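Local coordinates for GH26C (Muricauda sp. MAR_2010_75, PDB 6Q78), which probably hydrolyses internal beta-1,4-mannosidic linkages in mannans, as a family 26 glycoside hydrolase and endo-beta-mannanase, at residues C157-E162 with D231-G236; E64-L69 with L217-F222; C240-Y245 with L282-G287. All coordinates share one frame; numbering follows the deposited sequence.

In the fold
All three contacts belong to one (beta/alpha)8 barrel, and strand 220-223 and its following loop tie them together. Interaction 2 sits where that strand begins, packed against helix 64-76. Interaction 1 lies beyond the strand's far end, where H159 binds a Tris molecule that probably came from the crystallisation liquor but may mark the substrate pocket. Their centres are 25 Å apart, yet W158 CE3 touches F222 CZ at 3.9 Å. Interaction 3 follows along the chain, its centre 15 Å from that of interaction 1; C240 SG packs 3.8 Å from W235 O. Interactions 2 and 3 do not touch, their nearest atoms being about 10 Å apart.

Interaction 1: C157-E162 with D231-G236; sequences CWHFRE and DWFWWG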
loop_
_atom_site.group_PDB
_atom_site.type_symbol
_atom_site.label_atom_id
_atom_site.label_comp_id
_atom_site.label_asym_id
_atom_site.label_seq_id
_atom_site.Cartn_x
_atom_site.Cartn_y
_atom_site.Cartn_z
ATOM N N CYS A 157 4.961 0.846 -1.505
ATOM C CA CYS A 157 5.553 -0.384 -0.993
ATOM C C CYS A 157 7.035 -0.353 -1.364
ATOM O O CYS A 157 7.536 0.635 -1.917
ATOM C CB CYS A 157 4.816 -1.623 -1.523
ATOM S SG CYS A 157 4.923 -1.813 -3.338
ATOM N N TRP A 158 7.770 -1.419 -1.018
ATOM C CA TRP A 158 9.216 -1.440 -1.244
ATOM C C TRP A 158 9.652 -2.868 -1.543
ATOM O O TRP A 158 9.893 -3.663 -0.618
ATOM C CB TRP A 158 9.917 -0.902 -0.012
ATOM C CG TRP A 158 11.396 -0.731 -0.197
ATOM C CD1 TRP A 158 12.095 -0.714 -1.388
ATOM C CD2 TRP A 158 12.358 -0.469 0.828
ATOM N NE1 TRP A 158 13.450 -0.490 -1.152
ATOM C CE2 TRP A 158 13.626 -0.328 0.203
ATOM C CE3 TRP A 158 12.277 -0.371 2.212
ATOM C CZ2 TRP A 158 14.777 -0.055 0.927
ATOM C CZ3 TRP A 158 13.445 -0.130 2.936
ATOM C CH2 TRP A 158 14.662 0.026 2.293
ATOM N N HIS A 159 9.796 -3.184 -2.841
ATOM C CA HIS A 159 10.385 -4.464 -3.223
ATOM C C HIS A 159 11.897 -4.278 -3.170
ATOM O O HIS A 159 12.575 -3.962 -4.164
ATOM C CB HIS A 159 9.873 -4.932 -4.577
ATOM C CG HIS A 159 8.473 -5.461 -4.533
ATOM N ND1 HIS A 159 7.368 -4.637 -4.616
ATOM C CD2 HIS A 159 7.996 -6.731 -4.442
ATOM C CE1 HIS A 159 6.269 -5.376 -4.549
ATOM N NE2 HIS A 159 6.620 -6.646 -4.423
ATOM N N PHE A 160 12.418 -4.439 -1.945
ATOM C CA PHE A 160 13.806 -4.135 -1.583
ATOM C C PHE A 160 14.688 -5.336 -1.904
ATOM O O PHE A 160 14.539 -6.404 -1.315
ATOM C CB PHE A 160 13.777 -3.789 -0.089
ATOM C CG PHE A 160 15.131 -3.473 0.553
ATOM C CD1 PHE A 160 16.200 -3.011 -0.187
ATOM C CD2 PHE A 160 15.274 -3.596 1.929
ATOM C CE1 PHE A 160 17.417 -2.705 0.449
ATOM C CE2 PHE A 160 16.482 -3.339 2.548
ATOM C CZ PHE A 160 17.555 -2.902 1.811
ATOM N N ARG A 161 15.558 -5.182 -2.893
ATOM C CA ARG A 161 16.454 -6.278 -3.249
ATOM C C ARG A 161 17.404 -6.552 -2.092
ATOM O O ARG A 161 17.895 -5.635 -1.430
ATOM C CB ARG A 161 17.206 -5.961 -4.551
ATOM C CG ARG A 161 16.245 -5.882 -5.731
ATOM C CD ARG A 161 16.914 -5.415 -7.013
ATOM N NE ARG A 161 15.894 -4.934 -7.934
ATOM C CZ ARG A 161 15.203 -5.689 -8.772
ATOM N NH1 ARG A 161 15.413 -6.995 -8.838
ATOM N NH2 ARG A 161 14.260 -5.112 -9.539
ATOM N N GLU A 162 17.681 -7.828 -1.863
ATOM C CA GLU A 162 18.402 -8.231 -0.677
ATOM C C GLU A 162 19.810 -7.635 -0.695
ATOM O O GLU A 162 20.386 -7.403 -1.765
ATOM C CB GLU A 162 18.438 -9.762 -0.575
ATOM C CG GLU A 162 19.314 -10.491 -1.639
ATOM C CD GLU A 162 20.788 -10.394 -1.340
ATOM O OE1 GLU A 162 21.617 -10.400 -2.311
ATOM O OE2 GLU A 162 21.127 -10.334 -0.136
ATOM N N ASP A 231 6.574 -16.851 2.535
ATOM C CA ASP A 231 7.991 -17.190 2.406
ATOM C C ASP A 231 8.614 -16.710 1.099
ATOM O O ASP A 231 9.734 -17.119 0.774
ATOM C CB ASP A 231 8.200 -18.701 2.555
ATOM C CG ASP A 231 7.581 -19.517 1.386
ATOM O OD1 ASP A 231 6.933 -18.941 0.471
ATOM O OD2 ASP A 231 7.732 -20.763 1.394
ATOM N N TRP A 232 7.937 -15.840 0.359
ATOM C CA TRP A 232 8.427 -15.457 -0.957
ATOM C C TRP A 232 9.359 -14.259 -0.925
ATOM O O TRP A 232 10.070 -14.040 -1.913
ATOM C CB TRP A 232 7.287 -15.192 -1.948
ATOM C CG TRP A 232 6.118 -14.364 -1.404
ATOM C CD1 TRP A 232 5.968 -12.991 -1.494
ATOM C CD2 TRP A 232 4.917 -14.869 -0.799
ATOM N NE1 TRP A 232 4.760 -12.616 -0.920
ATOM C CE2 TRP A 232 4.096 -13.745 -0.498
ATOM C CE3 TRP A 232 4.472 -16.152 -0.443
ATOM C CZ2 TRP A 232 2.850 -13.877 0.112
ATOM C CZ3 TRP A 232 3.229 -16.277 0.166
ATOM C CH2 TRP A 232 2.443 -15.141 0.452
ATOM N N PHE A 233 9.383 -13.498 0.163
ATOM C CA PHE A 233 10.339 -12.408 0.372
ATOM C C PHE A 233 11.292 -12.774 1.502
ATOM O O PHE A 233 10.950 -13.566 2.396
ATOM C CB PHE A 233 9.607 -11.106 0.808
ATOM C CG PHE A 233 8.675 -10.529 -0.227
ATOM C CD1 PHE A 233 9.093 -10.382 -1.542
ATOM C CD2 PHE A 233 7.388 -10.139 0.120
ATOM C CE1 PHE A 233 8.267 -9.824 -2.496
ATOM C CE2 PHE A 233 6.551 -9.583 -0.835
ATOM C CZ PHE A 233 6.984 -9.432 -2.148
ATOM N N TRP A 234 12.488 -12.159 1.490
ATOM C CA TRP A 234 13.524 -12.507 2.467
ATOM C C TRP A 234 13.229 -11.961 3.863
ATOM O O TRP A 234 13.865 -12.398 4.833
ATOM C CB TRP A 234 14.907 -12.086 1.942
ATOM C CG TRP A 234 15.021 -10.674 1.503
ATOM C CD1 TRP A 234 14.861 -10.191 0.217
ATOM C CD2 TRP A 234 15.298 -9.515 2.324
ATOM N NE1 TRP A 234 15.042 -8.825 0.195
ATOM C CE2 TRP A 234 15.291 -8.383 1.472
ATOM C CE3 TRP A 234 15.503 -9.330 3.694
ATOM C CZ2 TRP A 234 15.533 -7.080 1.925
ATOM C CZ3 TRP A 234 15.734 -8.032 4.163
ATOM C CH2 TRP A 234 15.732 -6.907 3.269
ATOM N N TRP A 235 12.266 -11.048 3.997
ATOM C CA TRP A 235 11.780 -10.638 5.303
ATOM C C TRP A 235 10.651 -11.543 5.805
ATOM O O TRP A 235 10.013 -11.212 6.805
ATOM C CB TRP A 235 11.352 -9.165 5.276
ATOM C CG TRP A 235 10.406 -8.827 4.177
ATOM C CD1 TRP A 235 9.020 -8.923 4.206
ATOM C CD2 TRP A 235 10.729 -8.261 2.895
ATOM N NE1 TRP A 235 8.487 -8.497 2.997
ATOM C CE2 TRP A 235 9.504 -8.050 2.193
ATOM C CE3 TRP A 235 11.930 -7.905 2.278
ATOM C CZ2 TRP A 235 9.456 -7.531 0.886
ATOM C CZ3 TRP A 235 11.896 -7.386 0.980
ATOM C CH2 TRP A 235 10.657 -7.200 0.287
ATOM N N GLY A 236 10.412 -12.668 5.139
ATOM C CA GLY A 236 9.358 -13.590 5.518
ATOM C C GLY A 236 9.663 -14.416 6.759
ATOM O O GLY A 236 10.775 -14.485 7.280
#
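W234 drives its indole against F160 and E162, and it can be followed atom by atom. At CB the ring leaves with CG between the backbone N and the carbonyl carbon (chi1 52°). CG and CD1 come next, beneath the E162 side chain: E162 CB stands 3.8 Å from the centroid of the five-membered ring, a CH-pi contact over the face. NE1 then donates to F160 O at 2.9 Å, with the acceptor close to the indole plane and an N-H...O angle of 145°, so the bond is somewhat bent. Farther out, CZ2 reaches F160 CD2 at 3.5 Å and CH2 reaches F160 CE2 at 3.7 Å, the indole edge turned to the phenyl face in an offset edge-to-face pair with planes at 65°. W235 CE3 covers the other indole face, over its centre. Clamped on both faces and bonded at its edge, the indole has little freedom to turn. A leucine in place of W234 would probably leave F160 O without this donor and open a gap between E162 and W235.

W235 meets the same carbonyl through carbon, its CZ3 lying 3.6 Å from F160 O, while its NE1 bonds to H226 O. Deeper in, F233 CZ approaches H159 NE2 at 3.6 Å, the two rings meeting obliquely. F233 is itself held between W232 and W235. H159 ND1 is hydrogen-bonded to D116 OD2, which fixes the imidazole, and its NE2 bonds to the Tris molecule. Two loops that follow neighbouring parallel strands, 153-157 and 220-223, thus join in an aromatic wall at the C-terminal end of the (beta/alpha)8 barrel, where glycoside hydrolases of this fold carry their active site.

Interaction 2: E64-L69 with L217-F222; sequences EETVAL and LVPIIF
L217 O and E65 OE1 are joined by one water, which gives a hydrogen to each: 2.7 Å to L217 O and 2.8 Å to E65 OE1. The E65 chain is bent at chi2 (71°), which folds the carboxylate back along the helix to meet this water. No direct hydrogen bond links the two segments, so the bridge is their polar connection and the rest is apolar packing.

P219 is the centre of that packing, its ring edge pressed against the first turns of helix 64-76. CG lies 3.7 Å from E65 CB and 3.6 Å from the carbonyl carbon E65 C, so it rests on helix backbone as well as on side chain. CB sits 3.4 Å from T66 OG1, the threonine and proline side chains running antiparallel past one another. The T66 hydroxyl gets its hydrogen-bonding partner from T63 OG1, so its meeting with the proline is plain van der Waals contact. One turn on, L69 extends toward the proline, its CG trans to its own N (chi1 176°), and CD2 packs on P219 CB at 3.9 Å, farther along the helix than T66. The same methyl reaches I221 CG1 at 4.3 Å, carrying the contact into the strand proper.

L69 also touches V153 and L266, residues at the starts of the two strands that flank 220-223. Helix 64-76 therefore packs across the beginnings of three adjacent parallel strands, consistent with a helix capping the N-terminal end of a (beta/alpha)8 barrel.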
loop_
_atom_site.group_PDB
_atom_site.type_symbol
_atom_site.label_atom_id
_atom_site.label_comp_id
_atom_site.label_asym_id
_atom_site.label_seq_id
_atom_site.Cartn_x
_atom_site.Cartn_y
_atom_site.Cartn_z
ATOM N N GLU A 64 1.029 19.304 8.340
ATOM C CA GLU A 64 -0.416 19.500 8.444
ATOM C C GLU A 64 -1.187 18.634 7.450
ATOM O O GLU A 64 -2.245 18.095 7.787
ATOM C CB GLU A 64 -0.758 20.985 8.291
ATOM C CG GLU A 64 -0.232 21.835 9.456
ATOM N N GLU A 65 -0.688 18.497 6.218
ATOM C CA GLU A 65 -1.401 17.699 5.224
ATOM C C GLU A 65 -1.353 16.213 5.562
ATOM O O GLU A 65 -2.267 15.467 5.187
ATOM C CB GLU A 65 -0.805 17.909 3.824
ATOM C CG GLU A 65 -1.054 19.296 3.210
ATOM C CD GLU A 65 -0.273 20.425 3.874
ATOM O OE1 GLU A 65 0.761 20.219 4.557
ATOM O OE2 GLU A 65 -0.714 21.590 3.730
ATOM N N THR A 66 -0.279 15.746 6.240
ATOM C CA THR A 66 -0.195 14.346 6.642
ATOM C C THR A 66 -1.183 14.055 7.766
ATOM O O THR A 66 -1.831 13.004 7.764
ATOM C CB THR A 66 1.249 14.033 7.066
ATOM O OG1 THR A 66 2.138 14.373 5.995
ATOM C CG2 THR A 66 1.446 12.559 7.423
ATOM N N VAL A 67 -1.315 14.981 8.717
ATOM C CA VAL A 67 -2.330 14.872 9.767
ATOM C C VAL A 67 -3.725 14.838 9.141
ATOM O O VAL A 67 -4.590 14.022 9.517
ATOM C CB VAL A 67 -2.189 16.052 10.752
ATOM C CG1 VAL A 67 -3.333 16.016 11.812
ATOM C CG2 VAL A 67 -0.813 16.020 11.459
ATOM N N ALA A 68 -3.976 15.745 8.184
ATOM C CA ALA A 68 -5.289 15.758 7.538
ATOM C C ALA A 68 -5.552 14.438 6.820
ATOM O O ALA A 68 -6.670 13.903 6.878
ATOM C CB ALA A 68 -5.388 16.934 6.569
ATOM N N LEU A 69 -4.538 13.890 6.132
ATOM C CA LEU A 69 -4.739 12.602 5.470
ATOM C C LEU A 69 -5.172 11.522 6.463
ATOM O O LEU A 69 -6.113 10.756 6.194
ATOM C CB LEU A 69 -3.479 12.204 4.715
ATOM C CG LEU A 69 -3.540 10.825 4.071
ATOM C CD1 LEU A 69 -4.576 10.719 2.975
ATOM C CD2 LEU A 69 -2.171 10.444 3.527
ATOM N N LEU A 217 4.529 19.609 1.141
ATOM C CA LEU A 217 5.038 18.249 0.974
ATOM C C LEU A 217 3.906 17.242 0.769
ATOM O O LEU A 217 2.865 17.290 1.429
ATOM C CB LEU A 217 5.885 17.831 2.191
ATOM C CG LEU A 217 7.204 18.596 2.351
ATOM C CD1 LEU A 217 7.925 18.198 3.640
ATOM C CD2 LEU A 217 8.080 18.290 1.154
ATOM N N VAL A 218 4.131 16.291 -0.130
ATOM C CA VAL A 218 3.150 15.255 -0.440
ATOM C C VAL A 218 3.169 14.213 0.673
ATOM O O VAL A 218 4.203 13.543 0.869
ATOM C CB VAL A 218 3.494 14.557 -1.764
ATOM C CG1 VAL A 218 2.499 13.413 -2.025
ATOM C CG2 VAL A 218 3.517 15.568 -2.912
ATOM N N PRO A 219 2.071 13.987 1.402
ATOM C CA PRO A 219 2.064 12.873 2.367
ATOM C C PRO A 219 2.082 11.553 1.633
ATOM O O PRO A 219 1.380 11.381 0.637
ATOM C CB PRO A 219 0.744 13.059 3.134
ATOM C CG PRO A 219 0.407 14.548 2.909
ATOM C CD PRO A 219 0.851 14.810 1.498
ATOM N N ILE A 220 2.909 10.620 2.116
ATOM C CA ILE A 220 2.848 9.283 1.553
ATOM C C ILE A 220 2.621 8.260 2.651
ATOM O O ILE A 220 3.078 8.421 3.792
ATOM C CB ILE A 220 4.086 8.930 0.713
ATOM C CG1 ILE A 220 5.333 8.860 1.566
ATOM C CG2 ILE A 220 4.262 9.890 -0.510
ATOM C CD1 ILE A 220 6.462 8.123 0.867
ATOM N N ILE A 221 1.933 7.187 2.284
ATOM C CA ILE A 221 1.804 6.015 3.152
ATOM C C ILE A 221 2.904 5.042 2.769
ATOM O O ILE A 221 3.007 4.640 1.611
ATOM C CB ILE A 221 0.424 5.373 2.978
ATOM C CG1 ILE A 221 -0.693 6.372 3.358
ATOM C CG2 ILE A 221 0.362 4.055 3.764
ATOM C CD1 ILE A 221 -2.049 5.922 2.965
ATOM N N PHE A 222 3.764 4.714 3.718
ATOM C CA PHE A 222 4.893 3.821 3.487
ATOM C C PHE A 222 4.560 2.459 4.108
ATOM O O PHE A 222 4.236 2.364 5.317
ATOM C CB PHE A 222 6.136 4.444 4.132
ATOM C CG PHE A 222 7.404 3.614 4.008
ATOM C CD1 PHE A 222 8.254 3.472 5.109
ATOM C CD2 PHE A 222 7.801 3.078 2.797
ATOM C CE1 PHE A 222 9.465 2.788 4.994
ATOM C CE2 PHE A 222 9.002 2.346 2.701
ATOM C CZ PHE A 222 9.818 2.249 3.799
HETATM O O HOH W 1 2.717 18.413 3.858
#

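Interaction 3: C240-Y245 with L282-G287; sequences CTIEEY and LARYPG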
loop_
_atom_site.group_PDB
_atom_site.type_symbol
_atom_site.label_atom_id
_atom_site.label_comp_id
_atom_site.label_asym_id
_atom_site.label_seq_id
_atom_site.Cartn_x
_atom_site.Cartn_y
_atom_site.Cartn_z
ATOM N N CYS A 240 13.375 -15.183 9.703
ATOM C CA CYS A 240 13.702 -14.325 10.832
ATOM C C CYS A 240 12.738 -14.626 11.969
ATOM O O CYS A 240 11.631 -15.144 11.756
ATOM C CB CYS A 240 13.646 -12.827 10.456
ATOM S SG CYS A 240 12.039 -12.264 9.829
ATOM N N THR A 241 13.176 -14.328 13.186
ATOM C CA THR A 241 12.296 -14.465 14.332
ATOM C C THR A 241 11.317 -13.288 14.414
ATOM O O THR A 241 11.488 -12.251 13.779
ATOM C CB THR A 241 13.114 -14.504 15.620
ATOM O OG1 THR A 241 13.705 -13.220 15.844
ATOM C CG2 THR A 241 14.206 -15.597 15.576
ATOM N N ILE A 242 10.270 -13.480 15.218
ATOM C CA ILE A 242 9.332 -12.411 15.546
ATOM C C ILE A 242 10.079 -11.195 16.065
ATOM O O ILE A 242 9.840 -10.062 15.635
ATOM C CB ILE A 242 8.331 -12.922 16.592
ATOM C CG1 ILE A 242 7.376 -13.925 15.933
ATOM C CG2 ILE A 242 7.614 -11.737 17.267
ATOM C CD1 ILE A 242 6.554 -14.746 16.942
ATOM N N GLU A 243 11.000 -11.418 17.003
ATOM C CA GLU A 243 11.731 -10.305 17.599
ATOM C C GLU A 243 12.569 -9.572 16.556
ATOM O O GLU A 243 12.671 -8.341 16.593
ATOM C CB GLU A 243 12.594 -10.814 18.759
ATOM C CG GLU A 243 11.756 -11.327 19.969
ATOM C CD GLU A 243 11.319 -12.802 19.886
ATOM O OE1 GLU A 243 10.729 -13.257 20.885
ATOM O OE2 GLU A 243 11.552 -13.513 18.870
ATOM N N GLU A 244 13.172 -10.305 15.618
ATOM C CA GLU A 244 13.963 -9.653 14.573
ATOM C C GLU A 244 13.083 -8.805 13.661
ATOM O O GLU A 244 13.458 -7.681 13.312
ATOM C CB GLU A 244 14.738 -10.690 13.763
ATOM C CG GLU A 244 15.995 -11.240 14.497
ATOM C CD GLU A 244 16.569 -12.519 13.899
ATOM O OE1 GLU A 244 15.915 -13.180 13.075
ATOM O OE2 GLU A 244 17.708 -12.902 14.300
ATOM N N TYR A 245 11.925 -9.327 13.245
ATOM C CA TYR A 245 11.051 -8.537 12.378
ATOM C C TYR A 245 10.602 -7.269 13.085
ATOM O O TYR A 245 10.630 -6.177 12.501
ATOM C CB TYR A 245 9.844 -9.376 11.937
ATOM C CG TYR A 245 8.984 -8.644 10.955
ATOM C CD1 TYR A 245 9.269 -8.702 9.585
ATOM C CD2 TYR A 245 7.919 -7.848 11.384
ATOM C CE1 TYR A 245 8.505 -7.972 8.671
ATOM C CE2 TYR A 245 7.152 -7.127 10.477
ATOM C CZ TYR A 245 7.442 -7.216 9.125
ATOM O OH TYR A 245 6.659 -6.490 8.240
ATOM N N LEU A 282 -1.608 -10.180 14.883
ATOM C CA LEU A 282 -0.723 -9.365 15.716
ATOM C C LEU A 282 0.610 -10.047 16.045
ATOM O O LEU A 282 1.445 -9.443 16.750
ATOM C CB LEU A 282 -1.440 -8.965 17.029
ATOM C CG LEU A 282 -2.631 -8.003 16.887
ATOM C CD1 LEU A 282 -3.449 -7.943 18.169
ATOM C CD2 LEU A 282 -2.143 -6.606 16.545
ATOM N N ALA A 283 0.831 -11.269 15.552
ATOM C CA ALA A 283 2.032 -12.024 15.913
ATOM C C ALA A 283 3.324 -11.217 15.739
ATOM O O ALA A 283 4.184 -11.207 16.635
ATOM C CB ALA A 283 2.085 -13.353 15.152
ATOM N N ARG A 284 3.498 -10.565 14.581
ATOM C CA ARG A 284 4.705 -9.780 14.317
ATOM C C ARG A 284 4.427 -8.282 14.274
ATOM O O ARG A 284 5.206 -7.530 13.677
ATOM C CB ARG A 284 5.384 -10.251 13.023
ATOM C CG ARG A 284 5.894 -11.672 13.157
ATOM C CD ARG A 284 6.563 -12.272 11.889
ATOM N NE ARG A 284 7.027 -13.600 12.270
ATOM C CZ ARG A 284 8.249 -14.083 12.104
ATOM N NH1 ARG A 284 9.167 -13.376 11.462
ATOM N NH2 ARG A 284 8.545 -15.291 12.590
ATOM N N TYR A 285 3.317 -7.847 14.875
ATOM C CA TYR A 285 2.970 -6.430 14.909
ATOM C C TYR A 285 3.920 -5.682 15.834
ATOM O O TYR A 285 4.181 -6.135 16.969
ATOM C CB TYR A 285 1.534 -6.325 15.396
ATOM C CG TYR A 285 0.962 -4.934 15.555
ATOM C CD1 TYR A 285 0.582 -4.179 14.448
ATOM C CD2 TYR A 285 0.773 -4.394 16.820
ATOM C CE1 TYR A 285 0.033 -2.898 14.615
ATOM C CE2 TYR A 285 0.235 -3.130 17.003
ATOM C CZ TYR A 285 -0.126 -2.388 15.892
ATOM O OH TYR A 285 -0.694 -1.128 16.064
ATOM N N PRO A 286 4.510 -4.576 15.374
ATOM C CA PRO A 286 5.541 -3.902 16.159
ATOM C C PRO A 286 5.025 -2.939 17.208
ATOM O O PRO A 286 5.836 -2.373 17.946
ATOM C CB PRO A 286 6.349 -3.158 15.095
ATOM C CG PRO A 286 5.320 -2.822 14.062
ATOM C CD PRO A 286 4.453 -4.067 13.988
ATOM N N GLY A 287 3.715 -2.752 17.327
ATOM C CA GLY A 287 3.243 -1.883 18.380
ATOM C C GLY A 287 2.472 -0.698 17.870
ATOM O O GLY A 287 2.758 -0.188 16.790
#
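R284 reaches C240 because its chain leaves with CG beside the backbone N (chi1 -65°) and then runs extended as far as NE, carrying the guanidinium across the start of helix 242-259. There it grips a single acceptor end-on: NH1 lies 3.0 Å and NH2 3.2 Å from C240 O, which lies in the guanidinium plane. Relative to the carbonyl plane, both nitrogens come in from the same face; NH1 stands well above that plane, NH2 much less so.

The helix start lies along one face of the guanidinium and along its stem. I242 N faces that side of the flat group, and I242 CG1 crosses the chain obliquely, 3.7 Å from R284 NE. The other branch, CG2, touches A283 O at 3.5 Å. At the next turn a chi1 of -175° sets the Y245 ring opposite its own N and toward the turn, bringing CD2 to 3.6 Å from R284 O; the carbonyl meets the edge of the phenol near its plane. The hydroxyl is bonded to F225 O, so the ring is anchored at its far end too.

The helix start is secured separately. T241 OG1 accepts from E244 N at 3.0 Å, and E244 OE1 accepts from T241 N at the same distance. This reciprocal pair is a capping box with T241 as N-cap, and R284, from a type I turn in the connection between barrel strands 265-269 and 293-298, clamps the residue just before it.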